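Local structure of SusD-like protein BACOVA_02651 (Bacteroides ovatus, 5E75) at residues A[444-450]-A[476-482]; A[49-55]-A[281-287]; A[295-299]-A[410-414]. The protein binds polysaccharide at the surface of the cell and probably captures xyloglucan before its transport into the periplasm for degradation. One frame throughout, in Å; residues are numbered along the deposited sequence.

In the fold
From the N terminus, the chain first lays down 49-55, just after helix 40-46. Contact 2 closes a loop of 225 residues by pairing this segment with 281-287. It thereby joins the N-terminal family region to the SusD family region. Next comes 295-299, at the start of helix 297-303, and contact 3 ties it to helix 404-415. Contact 1 closes last, over a short, strand-rich excursion between 450 and 476. The three loops follow in series; none nests or crosses. Contacts 1 and 2 touch where Arg-448 packs on Tyr-52 and Pro-54. Contacts 2 and 3 are linked by the Asp-287 to Arg-412 salt bridge.

Contact 1: A[444-450]-A[476-482]; sequences WRGYRTD and PEYYTAP
Both faces of the Tyr-447 ring are covered. Pro-482 CD lies over one face, 3.5 Å from the centroid of the Tyr-447 ring and 18° off its normal. This is a CH-pi contact, and Ala-481 CA makes a longer one on the same ring. On the opposite face sits Trp-444 CE3, from the same segment as the tyrosine. Tyr-479 CB meets the Tyr-447 ring at its edge. The Tyr-479 ring in turn carries Pro-476 CA over the centre of one face. Trp-444 also approaches Tyr-479, with the two ring planes at 70° and Trp-444 CZ3 3.8 Å from Tyr-479 CD2. The tip of the indole, Trp-444 CH2, reaches Pro-476 CB.

The backbones meet in a single antiparallel bridge, the hydrogen-bonded pair Arg-448 and Thr-480. Arg-448 N donates to Thr-480 O at 3.2 Å, in the carbonyl plane. Thr-480 N returns a shorter bond of 2.7 Å to Arg-448 O. The bridge joins the two ends of a mostly strand and loop excursion of the SusD family region, at the protein surface. A type II turn from Trp-444 to Tyr-447 leads into it. Gly-446 lies against Pro-482 there, where a side chain would clash with Pro-482 CB.

With CG between the backbone N and the carbonyl carbon (chi1 57°) and the chain extended beyond it, Arg-448 runs past Thr-480. Thr-480 CG2 rests over one face of the guanidinium, 3.8 Å from Arg-448 NH2. Thr-449 OG1 lies 3.4 Å from Tyr-479 CD1, while its hydrogen bond goes to Gly-463 O. A water accepts from Asp-450 N and donates to Tyr-478 O.

Contact 2: A[49-55]-A[281-287]; sequences NDMYSPW and SYNGSID. With EDO (1,2-ethanediol), chain E.
Ser-285 OG donates to Asn-49 O at 2.7 Å, tilted 25° from the carbonyl plane. The same hydroxyl caps Met-288 N, so Ser-285 is the N-cap of helix 286-291. Asn-49, with positive phi, is the first residue to leave the helical conformation after helix 40-46, in a Schellman motif. Its CG is turned away from the backbone N (chi1 -158°), which brings Asn-49 ND2 to 3.0 Å from Asp-287 OD2. That oxygen receives it on the anti lone pair and also binds Arg-412 and Gln-443. A water bridges Asn-49 ND2 and Asp-287 N. With an alanine here, Asp-287 OD2 would probably keep Gln-443 and Arg-412 but lose the Asn-49 amide, and the water would probably keep only Asp-287 N of these two partners.

Next to this end, strands 51-52 and 283-284 form a two-stranded antiparallel sheet joining distant parts of the chain. Tyr-52 and Asn-283 are its hydrogen-bonded pair. Met-51 bends at chi2 and sets CE over one face of the Tyr-282 ring, a CH-pi contact. Met-51 SD makes a longer Met-aromatic contact, 5.3 Å from the Tyr-282 centroid. Further along, Ser-53 OG and Ser-281 OG share a 2.7 Å hydrogen bond. Ser-53 OG also accepts from Trp-55 N, an ST turn. Ethanediol, probably from the crystallisation liquor, accepts from Ser-53 N through O1.

Contact 3: A[295-299]-A[410-414]; sequences ADTLR and ERRVE
Charge pairing carries most of this buried contact, and Arg-299 is at its centre. Its guanidinium grips Glu-410 end-on: NH1 and NH2 both bond to the single oxygen OE2. Arg-299 NH2 is 2.7 Å from Glu-410 OE2, and Arg-299 NH1 is 2.9 Å from it. The oxygen lies in the guanidinium plane, but both donors come to it from the same face of the carboxylate, above its plane. The two flat groups are turned 42° apart. Arg-299 NH1 also bonds to Glu-414 OE1 at 2.8 Å, with an N-H...O angle of 161°, nearly along the C-O axis of that carboxylate.

Within its own segment, Arg-299 holds Asp-296 side-on. Arg-299 NE meets Asp-296 OD1 at 3.0 Å, on the syn lone pair, and Arg-299 NH2 meets Asp-296 OD2. The bend of the arginine chain at chi3 (-69°) helps place the guanidinium between these acids. With three carboxylates at its edges, the group is probably held firmly against rotation and kept charged.

Van der Waals packing adds one partner. Val-413 CG2 sits over one face of the guanidinium, 3.5 Å from Arg-299 NH2, and also nears Asp-296 OD2.

The glutamates have second partners on their other oxygens. Glu-410 OE1 pairs with Arg-391, and Glu-414 OE2 with Arg-359 and Arg-393. Glu-410 and Glu-414 stand one turn apart on helix 404-415. The arrangement is a buried salt-bridge network that joins the start of helix 297-303 to helix 404-415 within the SusD family region.

Contact 1: A[444-450]-A[476-482]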
loop_
_atom_site.group_PDB
_atom_site.type_symbol
_atom_site.label_atom_id
_atom_site.label_comp_id
_atom_site.label_asym_id
_atom_site.label_seq_id
_atom_site.Cartn_x
_atom_site.Cartn_y
_atom_site.Cartn_z
ATOM N N TRP A 444 4.510 14.594 14.748
ATOM C CA TRP A 444 5.122 15.855 14.298
ATOM C C TRP A 444 4.846 16.083 12.814
ATOM O O TRP A 444 5.731 16.462 12.046
ATOM C CB TRP A 444 6.634 15.881 14.562
ATOM C CG TRP A 444 7.025 15.942 16.021
ATOM C CD1 TRP A 444 6.679 15.062 17.000
ATOM C CD2 TRP A 444 7.863 16.927 16.641
ATOM N NE1 TRP A 444 7.250 15.438 18.198
ATOM C CE2 TRP A 444 7.974 16.580 18.000
ATOM C CE3 TRP A 444 8.524 18.069 16.178
ATOM C CZ2 TRP A 444 8.726 17.336 18.902
ATOM C CZ3 TRP A 444 9.269 18.819 17.083
ATOM C CH2 TRP A 444 9.358 18.447 18.423
ATOM N N ARG A 445 3.612 15.826 12.417
ATOM C CA ARG A 445 3.235 15.944 11.019
ATOM C C ARG A 445 3.387 17.380 10.526
ATOM O O ARG A 445 2.933 18.324 11.166
ATOM C CB ARG A 445 1.796 15.462 10.823
ATOM C CG ARG A 445 1.645 13.958 10.922
ATOM C CD ARG A 445 0.221 13.556 11.254
ATOM N NE ARG A 445 0.037 12.100 11.189
ATOM C CZ ARG A 445 -0.276 11.420 10.081
ATOM N NH1 ARG A 445 -0.477 12.064 8.939
ATOM N NH2 ARG A 445 -0.430 10.103 10.147
ATOM N N GLY A 446 4.047 17.526 9.382
ATOM C CA GLY A 446 4.271 18.840 8.790
ATOM C C GLY A 446 5.565 19.505 9.225
ATOM O O GLY A 446 5.974 20.488 8.607
ATOM N N TYR A 447 6.193 18.994 10.278
ATOM C CA TYR A 447 7.537 19.438 10.638
ATOM C C TYR A 447 8.533 18.758 9.723
ATOM O O TYR A 447 8.430 17.566 9.454
ATOM C CB TYR A 447 7.886 19.070 12.074
ATOM C CG TYR A 447 7.253 19.926 13.128
ATOM C CD1 TYR A 447 5.924 19.760 13.479
ATOM C CD2 TYR A 447 7.998 20.890 13.792
ATOM C CE1 TYR A 447 5.345 20.551 14.459
ATOM C CE2 TYR A 447 7.435 21.673 14.769
ATOM C CZ TYR A 447 6.111 21.507 15.094
ATOM O OH TYR A 447 5.564 22.295 16.080
ATOM N N ARG A 448 9.500 19.521 9.245
ATOM C CA ARG A 448 10.547 19.010 8.370
ATOM C C ARG A 448 11.775 19.812 8.757
ATOM O O ARG A 448 11.685 20.715 9.586
ATOM C CB ARG A 448 10.178 19.218 6.903
ATOM C CG ARG A 448 9.902 20.669 6.576
ATOM C CD ARG A 448 9.237 20.854 5.247
ATOM N NE ARG A 448 8.664 22.192 5.108
ATOM C CZ ARG A 448 9.267 23.218 4.511
ATOM N NH1 ARG A 448 10.482 23.082 3.989
ATOM N NH2 ARG A 448 8.649 24.390 4.433
ATOM N N THR A 449 12.925 19.487 8.188
ATOM C CA THR A 449 14.143 20.169 8.607
ATOM C C THR A 449 15.139 20.197 7.459
ATOM O O THR A 449 15.115 19.330 6.593
ATOM C CB THR A 449 14.704 19.522 9.881
ATOM O OG1 THR A 449 15.482 20.483 10.608
ATOM C CG2 THR A 449 15.525 18.271 9.589
ATOM N N ASP A 450 15.994 21.217 7.453
ATOM C CA ASP A 450 16.875 21.474 6.325
ATOM C C ASP A 450 17.980 20.454 6.158
ATOM O O ASP A 450 18.374 20.144 5.027
ATOM C CB ASP A 450 17.559 22.825 6.493
ATOM C CG ASP A 450 16.676 23.989 6.131
ATOM O OD1 ASP A 450 15.650 23.802 5.449
ATOM O OD2 ASP A 450 17.048 25.120 6.516
ATOM N N PRO A 476 15.129 20.026 17.555
ATOM C CA PRO A 476 13.795 20.492 17.164
ATOM C C PRO A 476 13.626 21.999 17.066
ATOM O O PRO A 476 12.758 22.453 16.325
ATOM C CB PRO A 476 12.893 19.927 18.264
ATOM C CG PRO A 476 13.632 18.754 18.786
ATOM C CD PRO A 476 15.068 19.156 18.741
ATOM N N GLU A 477 14.428 22.775 17.786
ATOM C CA GLU A 477 14.303 24.221 17.698
ATOM C C GLU A 477 14.694 24.721 16.303
ATOM O O GLU A 477 14.356 25.841 15.912
ATOM C CB GLU A 477 15.138 24.911 18.787
ATOM C CG GLU A 477 16.633 24.636 18.730
ATOM C CD GLU A 477 17.057 23.383 19.493
ATOM O OE1 GLU A 477 16.248 22.439 19.626
ATOM O OE2 GLU A 477 18.213 23.349 19.969
ATOM N N TYR A 478 15.391 23.874 15.545
ATOM C CA TYR A 478 15.846 24.238 14.203
ATOM C C TYR A 478 15.003 23.616 13.092
ATOM O O TYR A 478 15.285 23.826 11.913
ATOM C CB TYR A 478 17.303 23.837 14.016
ATOM C CG TYR A 478 18.218 24.549 14.974
ATOM C CD1 TYR A 478 18.485 25.900 14.820
ATOM C CD2 TYR A 478 18.802 23.880 16.038
ATOM C CE1 TYR A 478 19.318 26.565 15.695
ATOM C CE2 TYR A 478 19.631 24.539 16.924
ATOM C CZ TYR A 478 19.882 25.880 16.741
ATOM O OH TYR A 478 20.714 26.543 17.621
ATOM N N TYR A 479 13.977 22.856 13.457
ATOM C CA TYR A 479 13.053 22.317 12.466
ATOM C C TYR A 479 12.215 23.443 11.890
ATOM O O TYR A 479 12.027 24.482 12.527
ATOM C CB TYR A 479 12.091 21.289 13.077
ATOM C CG TYR A 479 12.697 20.050 13.698
ATOM C CD1 TYR A 479 14.058 19.773 13.617
ATOM C CD2 TYR A 479 11.885 19.147 14.381
ATOM C CE1 TYR A 479 14.586 18.638 14.207
ATOM C CE2 TYR A 479 12.403 18.028 14.965
ATOM C CZ TYR A 479 13.748 17.773 14.877
ATOM O OH TYR A 479 14.244 16.641 15.471
ATOM N N THR A 480 11.708 23.231 10.684
ATOM C CA THR A 480 10.735 24.127 10.087
ATOM C C THR A 480 9.363 23.641 10.520
ATOM O O THR A 480 8.956 22.525 10.187
ATOM C CB THR A 480 10.855 24.126 8.550
ATOM O OG1 THR A 480 12.185 24.515 8.176
ATOM C CG2 THR A 480 9.849 25.075 7.923
ATOM N N ALA A 481 8.658 24.452 11.299
ATOM C CA ALA A 481 7.321 24.080 11.745
ATOM C C ALA A 481 6.286 24.325 10.651
ATOM O O ALA A 481 6.463 25.193 9.798
ATOM C CB ALA A 481 6.951 24.828 13.023
ATOM N N PRO A 482 5.208 23.540 10.650
ATOM C CA PRO A 482 4.154 23.746 9.655
ATOM C C PRO A 482 3.394 25.051 9.896
ATOM O O PRO A 482 3.424 25.575 11.006
ATOM C CB PRO A 482 3.231 22.541 9.871
ATOM C CG PRO A 482 3.530 22.072 11.249
ATOM C CD PRO A 482 4.976 22.336 11.466
HETATM O O HOH W 1 15.158 23.422 9.137
#

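Contact 2: A[49-55]-A[281-287]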
loop_
_atom_site.group_PDB
_atom_site.type_symbol
_atom_site.label_atom_id
_atom_site.label_comp_id
_atom_site.label_asym_id
_atom_site.label_seq_id
_atom_site.Cartn_x
_atom_site.Cartn_y
_atom_site.Cartn_z
ATOM N N ASN A 49 2.179 9.622 7.083
ATOM C CA ASN A 49 3.426 10.335 7.355
ATOM C C ASN A 49 4.668 9.517 7.000
ATOM O O ASN A 49 5.710 9.624 7.643
ATOM C CB ASN A 49 3.511 10.858 8.803
ATOM C CG ASN A 49 4.485 12.012 8.946
ATOM O OD1 ASN A 49 4.621 12.831 8.040
ATOM N ND2 ASN A 49 5.145 12.098 10.091
ATOM N N ASP A 50 4.589 8.722 5.943
ATOM C CA ASP A 50 5.805 8.089 5.419
ATOM C C ASP A 50 6.751 9.194 4.955
ATOM O O ASP A 50 7.966 9.115 5.147
ATOM C CB ASP A 50 5.512 7.203 4.200
ATOM C CG ASP A 50 4.919 5.833 4.534
ATOM O OD1 ASP A 50 4.567 5.517 5.678
ATOM O OD2 ASP A 50 4.759 5.048 3.572
ATOM N N MET A 51 6.186 10.209 4.308
ATOM C CA MET A 51 6.963 11.280 3.682
ATOM C C MET A 51 6.107 12.543 3.607
ATOM O O MET A 51 4.883 12.507 3.820
ATOM C CB MET A 51 7.470 10.838 2.293
ATOM C CG MET A 51 6.461 10.965 1.147
ATOM S SD MET A 51 5.020 9.923 1.309
ATOM C CE MET A 51 4.072 10.544 -0.034
ATOM N N TYR A 52 6.759 13.661 3.313
ATOM C CA TYR A 52 6.107 14.961 3.283
ATOM C C TYR A 52 6.766 15.872 2.268
ATOM O O TYR A 52 7.977 15.834 2.074
ATOM C CB TYR A 52 6.199 15.610 4.675
ATOM C CG TYR A 52 5.607 17.003 4.786
ATOM C CD1 TYR A 52 4.235 17.195 4.861
ATOM C CD2 TYR A 52 6.421 18.123 4.860
ATOM C CE1 TYR A 52 3.691 18.460 4.978
ATOM C CE2 TYR A 52 5.875 19.395 4.965
ATOM C CZ TYR A 52 4.524 19.550 5.039
ATOM O OH TYR A 52 3.982 20.820 5.147
ATOM N N SER A 53 5.937 16.676 1.617
ATOM C CA SER A 53 6.390 17.828 0.844
ATOM C C SER A 53 5.487 18.995 1.176
ATOM O O SER A 53 4.268 18.848 1.162
ATOM C CB SER A 53 6.263 17.563 -0.651
ATOM O OG SER A 53 6.400 18.795 -1.370
ATOM N N PRO A 54 6.065 20.178 1.422
ATOM C CA PRO A 54 5.222 21.344 1.685
ATOM C C PRO A 54 4.428 21.801 0.469
ATOM O O PRO A 54 3.464 22.546 0.629
ATOM C CB PRO A 54 6.229 22.425 2.100
ATOM C CG PRO A 54 7.520 21.997 1.529
ATOM C CD PRO A 54 7.502 20.495 1.518
ATOM N N TRP A 55 4.797 21.323 -0.715
ATOM C CA TRP A 55 4.148 21.774 -1.947
ATOM C C TRP A 55 3.284 20.720 -2.624
ATOM O O TRP A 55 2.387 21.065 -3.390
ATOM C CB TRP A 55 5.188 22.323 -2.921
ATOM C CG TRP A 55 5.980 23.447 -2.309
ATOM C CD1 TRP A 55 5.518 24.680 -1.966
ATOM C CD2 TRP A 55 7.358 23.418 -1.945
ATOM N NE1 TRP A 55 6.527 25.430 -1.415
ATOM C CE2 TRP A 55 7.671 24.677 -1.391
ATOM C CE3 TRP A 55 8.362 22.446 -2.029
ATOM C CZ2 TRP A 55 8.946 24.994 -0.931
ATOM C CZ3 TRP A 55 9.628 22.761 -1.571
ATOM C CH2 TRP A 55 9.909 24.025 -1.028
ATOM N N SER A 281 9.576 16.631 -4.719
ATOM C CA SER A 281 10.033 17.334 -3.527
ATOM C C SER A 281 9.661 16.579 -2.238
ATOM O O SER A 281 9.738 17.121 -1.142
ATOM C CB SER A 281 9.479 18.757 -3.496
ATOM O OG SER A 281 8.069 18.769 -3.484
ATOM N N TYR A 282 9.239 15.322 -2.363
ATOM C CA TYR A 282 8.995 14.512 -1.173
ATOM C C TYR A 282 10.286 14.187 -0.428
ATOM O O TYR A 282 11.328 13.900 -1.027
ATOM C CB TYR A 282 8.316 13.185 -1.529
ATOM C CG TYR A 282 6.918 13.315 -2.078
ATOM C CD1 TYR A 282 5.936 14.026 -1.407
ATOM C CD2 TYR A 282 6.584 12.723 -3.279
ATOM C CE1 TYR A 282 4.655 14.127 -1.924
ATOM C CE2 TYR A 282 5.310 12.827 -3.807
ATOM C CZ TYR A 282 4.359 13.523 -3.121
ATOM O OH TYR A 282 3.089 13.620 -3.661
ATOM N N ASN A 283 10.197 14.199 0.893
ATOM C CA ASN A 283 11.255 13.657 1.738
ATOM C C ASN A 283 10.661 12.780 2.826
ATOM O O ASN A 283 9.612 13.118 3.385
ATOM C CB ASN A 283 12.048 14.780 2.407
ATOM C CG ASN A 283 12.889 15.543 1.436
ATOM O OD1 ASN A 283 13.932 15.068 1.006
ATOM N ND2 ASN A 283 12.444 16.745 1.090
ATOM N N GLY A 284 11.334 11.680 3.154
ATOM C CA GLY A 284 10.943 10.858 4.288
ATOM C C GLY A 284 10.791 11.746 5.517
ATOM O O GLY A 284 11.617 12.644 5.745
ATOM N N SER A 285 9.722 11.552 6.286
ATOM C CA SER A 285 9.445 12.435 7.398
ATOM C C SER A 285 10.415 12.185 8.535
ATOM O O SER A 285 11.029 11.135 8.642
ATOM C CB SER A 285 8.018 12.280 7.887
ATOM O OG SER A 285 7.820 11.012 8.480
ATOM N N ILE A 286 10.566 13.183 9.401
ATOM C CA ILE A 286 11.397 13.018 10.581
ATOM C C ILE A 286 10.901 11.810 11.395
ATOM O O ILE A 286 11.687 10.943 11.780
ATOM C CB ILE A 286 11.383 14.306 11.391
ATOM C CG1 ILE A 286 12.029 15.451 10.602
ATOM C CG2 ILE A 286 12.129 14.103 12.725
ATOM C CD1 ILE A 286 11.895 16.838 11.276
ATOM N N ASP A 287 9.589 11.753 11.628
ATOM C CA ASP A 287 8.954 10.648 12.340
ATOM C C ASP A 287 9.251 9.297 11.679
ATOM O O ASP A 287 9.686 8.350 12.343
ATOM C CB ASP A 287 7.447 10.964 12.429
ATOM C CG ASP A 287 6.551 9.737 12.608
ATOM O OD1 ASP A 287 6.788 8.911 13.508
ATOM O OD2 ASP A 287 5.581 9.634 11.828
HETATM C C1 EDO E . 3.074 14.366 1.213
HETATM O O1 EDO E . 3.086 15.813 1.407
HETATM C C2 EDO E . 1.953 13.837 0.307
HETATM O O2 EDO E . 0.732 13.709 1.027
HETATM O O HOH W 2 7.426 14.046 11.068
#

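Contact 3: A[295-299]-A[410-414]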
loop_
_atom_site.group_PDB
_atom_site.type_symbol
_atom_site.label_atom_id
_atom_site.label_comp_id
_atom_site.label_asym_id
_atom_site.label_seq_id
_atom_site.Cartn_x
_atom_site.Cartn_y
_atom_site.Cartn_z
ATOM N N ALA A 295 20.404 -0.240 13.585
ATOM C CA ALA A 295 20.932 -1.356 12.828
ATOM C C ALA A 295 20.180 -1.602 11.523
ATOM O O ALA A 295 20.681 -2.326 10.674
ATOM C CB ALA A 295 20.912 -2.614 13.676
ATOM N N ASP A 296 19.007 -0.987 11.357
ATOM C CA ASP A 296 18.095 -1.286 10.225
ATOM C C ASP A 296 18.416 -0.434 9.001
ATOM O O ASP A 296 17.525 0.162 8.387
ATOM C CB ASP A 296 16.649 -1.065 10.688
ATOM C CG ASP A 296 15.593 -1.711 9.801
ATOM O OD1 ASP A 296 15.921 -2.485 8.907
ATOM O OD2 ASP A 296 14.414 -1.418 10.064
ATOM N N THR A 297 19.685 -0.434 8.604
ATOM C CA THR A 297 20.134 0.388 7.488
ATOM C C THR A 297 19.719 -0.162 6.130
ATOM O O THR A 297 19.623 0.600 5.168
ATOM C CB THR A 297 21.655 0.592 7.526
ATOM O OG1 THR A 297 22.306 -0.673 7.479
ATOM C CG2 THR A 297 22.048 1.320 8.797
ATOM N N LEU A 298 19.469 -1.464 6.033
ATOM C CA LEU A 298 19.120 -2.049 4.737
ATOM C C LEU A 298 17.720 -1.587 4.317
ATOM O O LEU A 298 17.515 -1.151 3.183
ATOM C CB LEU A 298 19.222 -3.581 4.754
ATOM C CG LEU A 298 20.605 -4.125 5.141
ATOM C CD1 LEU A 298 20.567 -5.634 5.139
ATOM C CD2 LEU A 298 21.704 -3.626 4.208
ATOM N N ARG A 299 16.765 -1.673 5.230
ATOM C CA ARG A 299 15.427 -1.213 4.911
ATOM C C ARG A 299 15.393 0.314 4.789
ATOM O O ARG A 299 14.735 0.854 3.897
ATOM C CB ARG A 299 14.394 -1.713 5.924
ATOM C CG ARG A 299 14.151 -3.228 5.848
ATOM C CD ARG A 299 12.932 -3.659 6.657
ATOM N NE ARG A 299 13.188 -3.516 8.080
ATOM C CZ ARG A 299 12.496 -4.110 9.048
ATOM N NH1 ARG A 299 11.466 -4.886 8.760
ATOM N NH2 ARG A 299 12.856 -3.925 10.321
ATOM N N GLU A 410 7.229 -2.156 13.240
ATOM C CA GLU A 410 7.764 -3.108 12.286
ATOM C C GLU A 410 7.064 -2.972 10.940
ATOM O O GLU A 410 7.713 -3.006 9.890
ATOM C CB GLU A 410 7.662 -4.553 12.799
ATOM C CG GLU A 410 8.640 -5.505 12.097
ATOM C CD GLU A 410 10.093 -5.156 12.358
ATOM O OE1 GLU A 410 10.388 -4.554 13.426
ATOM O OE2 GLU A 410 10.939 -5.490 11.505
ATOM N N ARG A 411 5.740 -2.803 10.955
ATOM C CA ARG A 411 5.021 -2.625 9.706
ATOM C C ARG A 411 5.419 -1.320 9.021
ATOM O O ARG A 411 5.610 -1.296 7.802
ATOM C CB ARG A 411 3.510 -2.696 9.925
ATOM C CG ARG A 411 3.019 -4.092 10.253
ATOM C CD ARG A 411 1.501 -4.152 10.333
ATOM N NE ARG A 411 0.910 -4.003 9.016
ATOM C CZ ARG A 411 0.686 -4.995 8.159
ATOM N NH1 ARG A 411 0.888 -6.259 8.481
ATOM N NH2 ARG A 411 0.182 -4.729 6.958
ATOM N N ARG A 412 5.542 -0.230 9.765
ATOM C CA ARG A 412 5.929 1.032 9.144
ATOM C C ARG A 412 7.246 0.903 8.395
ATOM O O ARG A 412 7.354 1.370 7.250
ATOM C CB ARG A 412 5.999 2.168 10.175
ATOM C CG ARG A 412 4.641 2.616 10.686
ATOM C CD ARG A 412 4.703 3.849 11.573
ATOM N NE ARG A 412 5.115 5.020 10.800
ATOM C CZ ARG A 412 5.498 6.188 11.318
ATOM N NH1 ARG A 412 5.538 6.390 12.636
ATOM N NH2 ARG A 412 5.879 7.163 10.502
ATOM N N VAL A 413 8.256 0.287 9.024
ATOM C CA VAL A 413 9.560 0.175 8.399
ATOM C C VAL A 413 9.609 -0.895 7.304
ATOM O O VAL A 413 10.347 -0.745 6.340
ATOM C CB VAL A 413 10.738 -0.032 9.415
ATOM C CG1 VAL A 413 10.871 1.138 10.378
ATOM C CG2 VAL A 413 10.600 -1.284 10.200
ATOM N N GLU A 414 8.827 -1.951 7.425
ATOM C CA GLU A 414 8.789 -2.952 6.370
ATOM C C GLU A 414 8.130 -2.391 5.115
ATOM O O GLU A 414 8.565 -2.708 4.000
ATOM C CB GLU A 414 8.067 -4.207 6.856
ATOM C CG GLU A 414 8.050 -5.354 5.850
ATOM C CD GLU A 414 9.405 -5.913 5.502
ATOM O OE1 GLU A 414 10.372 -5.747 6.289
ATOM O OE2 GLU A 414 9.508 -6.559 4.433
#